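Local coordinates for protein CopN (Chlamydia pneumoniae, PDB 4NRH) that probably acts as a type III secretion gatekeeper that, in complex with its chaperone Scc3, helps direct secretion of the translocator proteins, at residues T197-F202 / V229-H234; I218-D223 / N253-D258. All coordinates share one frame; numbering follows the deposited sequence.

Contact 1: T197-F202 / V229-H234; sequences TSYDYF and VAESYH
A230 is set between two aromatic rings of the facing helix. Its CB lies over a face of the Y199 ring, 3.8 Å from the ring centroid, a CH-pi contact, and the same methyl stands 3.7 Å from CD2 of F202. F202 is gripped further: V229 CG1 sits over one of its faces in a second CH-pi contact, and the F202 edge, led by CE2 and CZ, points at the face of Y233 in an offset edge-to-face pair with planes at 77°. With CG anti to its backbone N, the Y233 ring lies where F202 meets its face and S198 OG its edge. S198 OG also shares a hydrogen bond of 3.1 Å with H234 NE2, in which either side could donate. The imidazole brings CE1 to 3.5 Å from Y199 CE1, the two rings tilted at 50°. At the outer end, one water bridges Y199 OH and E231 OE2.

In the second shell, T276 hydrogen-bonds Y233 OH, and Y152 meets the Y199 ring nearly parallel. Segments 197-202 and 229-234 approach to 9.4 Å between axes, 133° apart in direction: a buried, obliquely crossed packing of helices 179-215 and 226-237. Interlocked faces and edges probably restrict rotation of F202 and Y233, while S198 OG and H234 NE2 give each other a polar partner.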
loop_
_atom_site.group_PDB
_atom_site.type_symbol
_atom_site.label_atom_id
_atom_site.label_comp_id
_atom_site.label_asym_id
_atom_site.label_seq_id
_atom_site.Cartn_x
_atom_site.Cartn_y
_atom_site.Cartn_z
ATOM N N THR A 197 5.981 -0.764 -8.368
ATOM C CA THR A 197 7.204 -0.016 -8.089
ATOM C C THR A 197 8.444 -0.807 -8.496
ATOM O O THR A 197 9.436 -0.231 -8.943
ATOM C CB THR A 197 7.317 0.358 -6.599
ATOM O OG1 THR A 197 7.436 -0.833 -5.811
ATOM C CG2 THR A 197 6.091 1.141 -6.149
ATOM N N SER A 198 8.384 -2.125 -8.336
ATOM C CA SER A 198 9.487 -2.994 -8.730
ATOM C C SER A 198 9.670 -2.994 -10.243
ATOM O O SER A 198 10.778 -2.801 -10.740
ATOM C CB SER A 198 9.255 -4.421 -8.237
ATOM O OG SER A 198 9.134 -4.460 -6.829
ATOM N N TYR A 199 8.577 -3.218 -10.967
ATOM C CA TYR A 199 8.603 -3.191 -12.425
ATOM C C TYR A 199 9.110 -1.845 -12.929
ATOM O O TYR A 199 9.892 -1.783 -13.874
ATOM C CB TYR A 199 7.217 -3.487 -13.001
ATOM C CG TYR A 199 6.813 -4.942 -12.904
ATOM C CD1 TYR A 199 6.195 -5.440 -11.764
ATOM C CD2 TYR A 199 7.053 -5.819 -13.954
ATOM C CE1 TYR A 199 5.825 -6.770 -11.674
ATOM C CE2 TYR A 199 6.685 -7.148 -13.875
ATOM C CZ TYR A 199 6.073 -7.618 -12.735
ATOM O OH TYR A 199 5.709 -8.943 -12.656
ATOM N N ASP A 200 8.660 -0.772 -12.286
ATOM C CA ASP A 200 9.106 0.573 -12.631
ATOM C C ASP A 200 10.603 0.723 -12.387
ATOM O O ASP A 200 11.320 1.309 -13.200
ATOM C CB ASP A 200 8.331 1.621 -11.829
ATOM C CG ASP A 200 8.828 3.034 -12.079
ATOM O OD1 ASP A 200 9.800 3.453 -11.413
ATOM O OD2 ASP A 200 8.249 3.727 -12.941
ATOM N N TYR A 201 11.066 0.193 -11.260
ATOM C CA TYR A 201 12.474 0.273 -10.897
ATOM C C TYR A 201 13.355 -0.490 -11.882
ATOM O O TYR A 201 14.333 0.049 -12.396
ATOM C CB TYR A 201 12.691 -0.264 -9.480
ATOM C CG TYR A 201 14.136 -0.252 -9.035
ATOM C CD1 TYR A 201 14.790 0.945 -8.773
ATOM C CD2 TYR A 201 14.847 -1.435 -8.880
ATOM C CE1 TYR A 201 16.109 0.964 -8.369
ATOM C CE2 TYR A 201 16.169 -1.425 -8.474
ATOM C CZ TYR A 201 16.794 -0.222 -8.220
ATOM O OH TYR A 201 18.107 -0.199 -7.816
ATOM N N PHE A 202 12.995 -1.739 -12.156
ATOM C CA PHE A 202 13.800 -2.589 -13.029
ATOM C C PHE A 202 13.754 -2.156 -14.492
ATOM O O PHE A 202 14.739 -2.304 -15.210
ATOM C CB PHE A 202 13.358 -4.047 -12.893
ATOM C CG PHE A 202 13.677 -4.648 -11.554
ATOM C CD1 PHE A 202 14.971 -4.621 -11.061
ATOM C CD2 PHE A 202 12.685 -5.232 -10.786
ATOM C CE1 PHE A 202 15.271 -5.169 -9.828
ATOM C CE2 PHE A 202 12.978 -5.780 -9.554
ATOM C CZ PHE A 202 14.273 -5.750 -9.074
ATOM N N VAL A 229 13.364 -10.129 -14.639
ATOM C CA VAL A 229 14.112 -9.731 -13.451
ATOM C C VAL A 229 13.169 -9.377 -12.303
ATOM O O VAL A 229 13.410 -9.747 -11.152
ATOM C CB VAL A 229 15.035 -8.528 -13.745
ATOM C CG1 VAL A 229 15.771 -8.099 -12.487
ATOM C CG2 VAL A 229 16.022 -8.873 -14.851
ATOM N N ALA A 230 12.092 -8.666 -12.625
ATOM C CA ALA A 230 11.099 -8.277 -11.628
ATOM C C ALA A 230 10.406 -9.489 -11.017
ATOM O O ALA A 230 10.136 -9.519 -9.817
ATOM C CB ALA A 230 10.070 -7.340 -12.246
ATOM N N GLU A 231 10.120 -10.486 -11.847
ATOM C CA GLU A 231 9.477 -11.708 -11.374
ATOM C C GLU A 231 10.410 -12.511 -10.472
ATOM O O GLU A 231 9.965 -13.140 -9.514
ATOM C CB GLU A 231 9.007 -12.562 -12.555
ATOM C CG GLU A 231 7.795 -11.990 -13.278
ATOM C CD GLU A 231 7.528 -12.667 -14.609
ATOM O OE1 GLU A 231 8.414 -13.400 -15.096
ATOM O OE2 GLU A 231 6.431 -12.465 -15.170
ATOM N N SER A 232 11.702 -12.489 -10.784
ATOM C CA SER A 232 12.698 -13.167 -9.959
ATOM C C SER A 232 12.812 -12.471 -8.608
ATOM O O SER A 232 12.888 -13.122 -7.567
ATOM C CB SER A 232 14.059 -13.197 -10.659
ATOM O OG SER A 232 14.066 -14.126 -11.729
ATOM N N TYR A 233 12.829 -11.142 -8.646
ATOM C CA TYR A 233 12.873 -10.311 -7.446
ATOM C C TYR A 233 11.719 -10.643 -6.505
ATOM O O TYR A 233 11.911 -10.799 -5.299
ATOM C CB TYR A 233 12.843 -8.832 -7.837
ATOM C CG TYR A 233 12.914 -7.856 -6.684
ATOM C CD1 TYR A 233 14.004 -7.838 -5.824
ATOM C CD2 TYR A 233 11.901 -6.929 -6.475
ATOM C CE1 TYR A 233 14.074 -6.938 -4.774
ATOM C CE2 TYR A 233 11.961 -6.023 -5.434
ATOM C CZ TYR A 233 13.048 -6.031 -4.585
ATOM O OH TYR A 233 13.106 -5.131 -3.546
ATOM N N HIS A 234 10.519 -10.750 -7.067
ATOM C CA HIS A 234 9.326 -11.059 -6.287
ATOM C C HIS A 234 9.329 -12.507 -5.807
ATOM O O HIS A 234 8.828 -12.809 -4.725
ATOM C CB HIS A 234 8.070 -10.778 -7.110
ATOM C CG HIS A 234 7.854 -9.325 -7.396
ATOM N ND1 HIS A 234 7.293 -8.872 -8.570
ATOM C CD2 HIS A 234 8.124 -8.224 -6.657
ATOM C CE1 HIS A 234 7.230 -7.553 -8.543
ATOM N NE2 HIS A 234 7.726 -7.135 -7.393
HETATM O O HOH W 1 4.851 -10.723 -14.356
#

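Contact 2: I218-D223 / N253-D258; sequences IQTPSD and NLIGDD
Apolar contact is concentrated at P221, whose ring leans against the end of helix 244-255. P221 CD lies 4.0 Å from I255 CG1, and farther along I255 its CD1 approaches T220 CG2 at 4.3 Å, a looser touch. I255 CG1 is anti to its backbone N (chi1 -160°), placing it beside its own carbonyl carbon, where it meets P221 CD.

A second group of contacts sets carbon against oxygen. P221 CD comes within 3.2 Å of I255 O, and CG of the same ring is nearly as close, so the carbonyl is met by two ring methylenes without a hydrogen bond. At the other end, I218 reaches the carboxylate of D258 with two branches: CD1 is 3.5 Å from D258 OD1 and CG2 is 3.6 Å from that same oxygen. The aliphatic chain thus packs against an oxygen that also serves as an N-cap, since D258 OD1 accepts from S261 N at the start of helix 259-272.

Among the backbone features, G256 leaves the helix with positive phi (98°), a shape that glycine readily takes. The touching parts of the two segments run in roughly opposite directions, 155° apart, with P221 beside I255 and I218 beside D258.

The 218-223 loop, which connects helices 179-215 and 226-237, therefore lies along the turn between helices 244-255 and 259-272. L213 of helix 179-215 touches I218, T220 and I255, while V265 of helix 259-272 meets I255; L254 reaches K228 of helix 226-237 and, like I255, L224 in the loop before it.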
loop_
_atom_site.group_PDB
_atom_site.type_symbol
_atom_site.label_atom_id
_atom_site.label_comp_id
_atom_site.label_asym_id
_atom_site.label_seq_id
_atom_site.Cartn_x
_atom_site.Cartn_y
_atom_site.Cartn_z
ATOM N N ILE A 218 30.789 -8.285 -22.317
ATOM C CA ILE A 218 30.079 -9.405 -21.710
ATOM C C ILE A 218 28.702 -9.601 -22.339
ATOM O O ILE A 218 27.863 -8.701 -22.314
ATOM C CB ILE A 218 29.924 -9.216 -20.191
ATOM C CG1 ILE A 218 31.301 -9.134 -19.530
ATOM C CG2 ILE A 218 29.113 -10.355 -19.592
ATOM C CD1 ILE A 218 31.248 -8.920 -18.038
ATOM N N GLN A 219 28.479 -10.784 -22.901
ATOM C CA GLN A 219 27.208 -11.109 -23.535
ATOM C C GLN A 219 26.176 -11.561 -22.506
ATOM O O GLN A 219 26.483 -12.351 -21.612
ATOM C CB GLN A 219 27.407 -12.195 -24.596
ATOM C CG GLN A 219 26.119 -12.816 -25.117
ATOM C CD GLN A 219 25.441 -11.972 -26.181
ATOM O OE1 GLN A 219 25.158 -10.792 -25.974
ATOM N NE2 GLN A 219 25.178 -12.579 -27.333
ATOM N N THR A 220 24.953 -11.058 -22.636
ATOM C CA THR A 220 23.869 -11.436 -21.738
ATOM C C THR A 220 22.822 -12.244 -22.502
ATOM O O THR A 220 22.696 -12.101 -23.718
ATOM C CB THR A 220 23.210 -10.195 -21.098
ATOM O OG1 THR A 220 22.786 -9.290 -22.126
ATOM C CG2 THR A 220 24.191 -9.487 -20.180
ATOM N N PRO A 221 22.070 -13.103 -21.792
ATOM C CA PRO A 221 21.043 -13.928 -22.440
ATOM C C PRO A 221 19.952 -13.105 -23.121
ATOM O O PRO A 221 19.506 -12.093 -22.579
ATOM C CB PRO A 221 20.462 -14.741 -21.277
ATOM C CG PRO A 221 21.547 -14.771 -20.259
ATOM C CD PRO A 221 22.221 -13.440 -20.365
ATOM N N SER A 222 19.542 -13.543 -24.307
ATOM C CA SER A 222 18.547 -12.831 -25.101
ATOM C C SER A 222 17.166 -12.885 -24.454
ATOM O O SER A 222 16.337 -12.001 -24.670
ATOM C CB SER A 222 18.484 -13.403 -26.519
ATOM O OG SER A 222 17.997 -14.732 -26.515
ATOM N N ASP A 223 16.925 -13.921 -23.656
ATOM C CA ASP A 223 15.631 -14.099 -23.002
ATOM C C ASP A 223 15.506 -13.276 -21.721
ATOM O O ASP A 223 14.557 -13.443 -20.956
ATOM C CB ASP A 223 15.389 -15.584 -22.704
ATOM C CG ASP A 223 16.490 -16.208 -21.855
ATOM O OD1 ASP A 223 17.303 -15.466 -21.262
ATOM O OD2 ASP A 223 16.543 -17.452 -21.779
ATOM N N ASN A 253 20.131 -18.545 -12.864
ATOM C CA ASN A 253 19.092 -18.980 -13.792
ATOM C C ASN A 253 18.599 -17.816 -14.644
ATOM O O ASN A 253 18.106 -18.004 -15.756
ATOM C CB ASN A 253 17.916 -19.605 -13.037
ATOM C CG ASN A 253 18.283 -20.909 -12.361
ATOM O OD1 ASN A 253 19.283 -21.540 -12.703
ATOM N ND2 ASN A 253 17.471 -21.323 -11.394
ATOM N N LEU A 254 18.736 -16.611 -14.102
ATOM C CA LEU A 254 18.236 -15.404 -14.746
ATOM C C LEU A 254 19.179 -14.862 -15.824
ATOM O O LEU A 254 18.741 -14.524 -16.923
ATOM C CB LEU A 254 17.974 -14.328 -13.689
ATOM C CG LEU A 254 17.329 -13.020 -14.144
ATOM C CD1 LEU A 254 15.972 -13.295 -14.773
ATOM C CD2 LEU A 254 17.197 -12.056 -12.976
ATOM N N ILE A 255 20.470 -14.774 -15.510
ATOM C CA ILE A 255 21.411 -14.071 -16.381
ATOM C C ILE A 255 22.626 -14.921 -16.779
ATOM O O ILE A 255 23.463 -14.490 -17.571
ATOM C CB ILE A 255 21.908 -12.769 -15.705
ATOM C CG1 ILE A 255 22.466 -11.786 -16.742
ATOM C CG2 ILE A 255 22.926 -13.086 -14.615
ATOM C CD1 ILE A 255 22.828 -10.430 -16.179
ATOM N N GLY A 256 22.711 -16.137 -16.256
ATOM C CA GLY A 256 23.834 -17.003 -16.574
ATOM C C GLY A 256 24.923 -16.997 -15.516
ATOM O O GLY A 256 24.704 -16.549 -14.391
ATOM N N ASP A 257 26.100 -17.500 -15.878
ATOM C CA ASP A 257 27.151 -17.775 -14.900
ATOM C C ASP A 257 28.312 -16.778 -14.890
ATOM O O ASP A 257 29.255 -16.941 -14.114
ATOM C CB ASP A 257 27.706 -19.184 -15.124
ATOM C CG ASP A 257 26.688 -20.264 -14.818
ATOM O OD1 ASP A 257 25.911 -20.093 -13.855
ATOM O OD2 ASP A 257 26.667 -21.283 -15.538
ATOM N N ASP A 258 28.261 -15.761 -15.746
ATOM C CA ASP A 258 29.313 -14.746 -15.756
ATOM C C ASP A 258 29.316 -13.987 -14.432
ATOM O O ASP A 258 28.280 -13.494 -13.990
ATOM C CB ASP A 258 29.132 -13.781 -16.930
ATOM C CG ASP A 258 30.204 -12.709 -16.971
ATOM O OD1 ASP A 258 30.030 -11.663 -16.311
ATOM O OD2 ASP A 258 31.225 -12.916 -17.661
#

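Contacts 1 and 2 belong to the C-terminal helical part of CopN, and their centres are about 17 Å apart. Helix 226-237, which supplies 229-234, is followed in the chain by helix 244-255, whose end supplies part of 253-258. The two contacts meet directly through L254: its CD1 is 3.7 Å from S232 OG, and its CD2 is 3.9 Å from V229 CG2. Contact 1 is a buried helix pair, whereas contact 2 is a partly buried loop-to-turn junction farther from the chain centre, about 33 Å against 18 Å between centres. T197, within 197-202 but not touching 229-234, packs on E23 of the chaperone chain; contact 2 touches no other chain of the assembly.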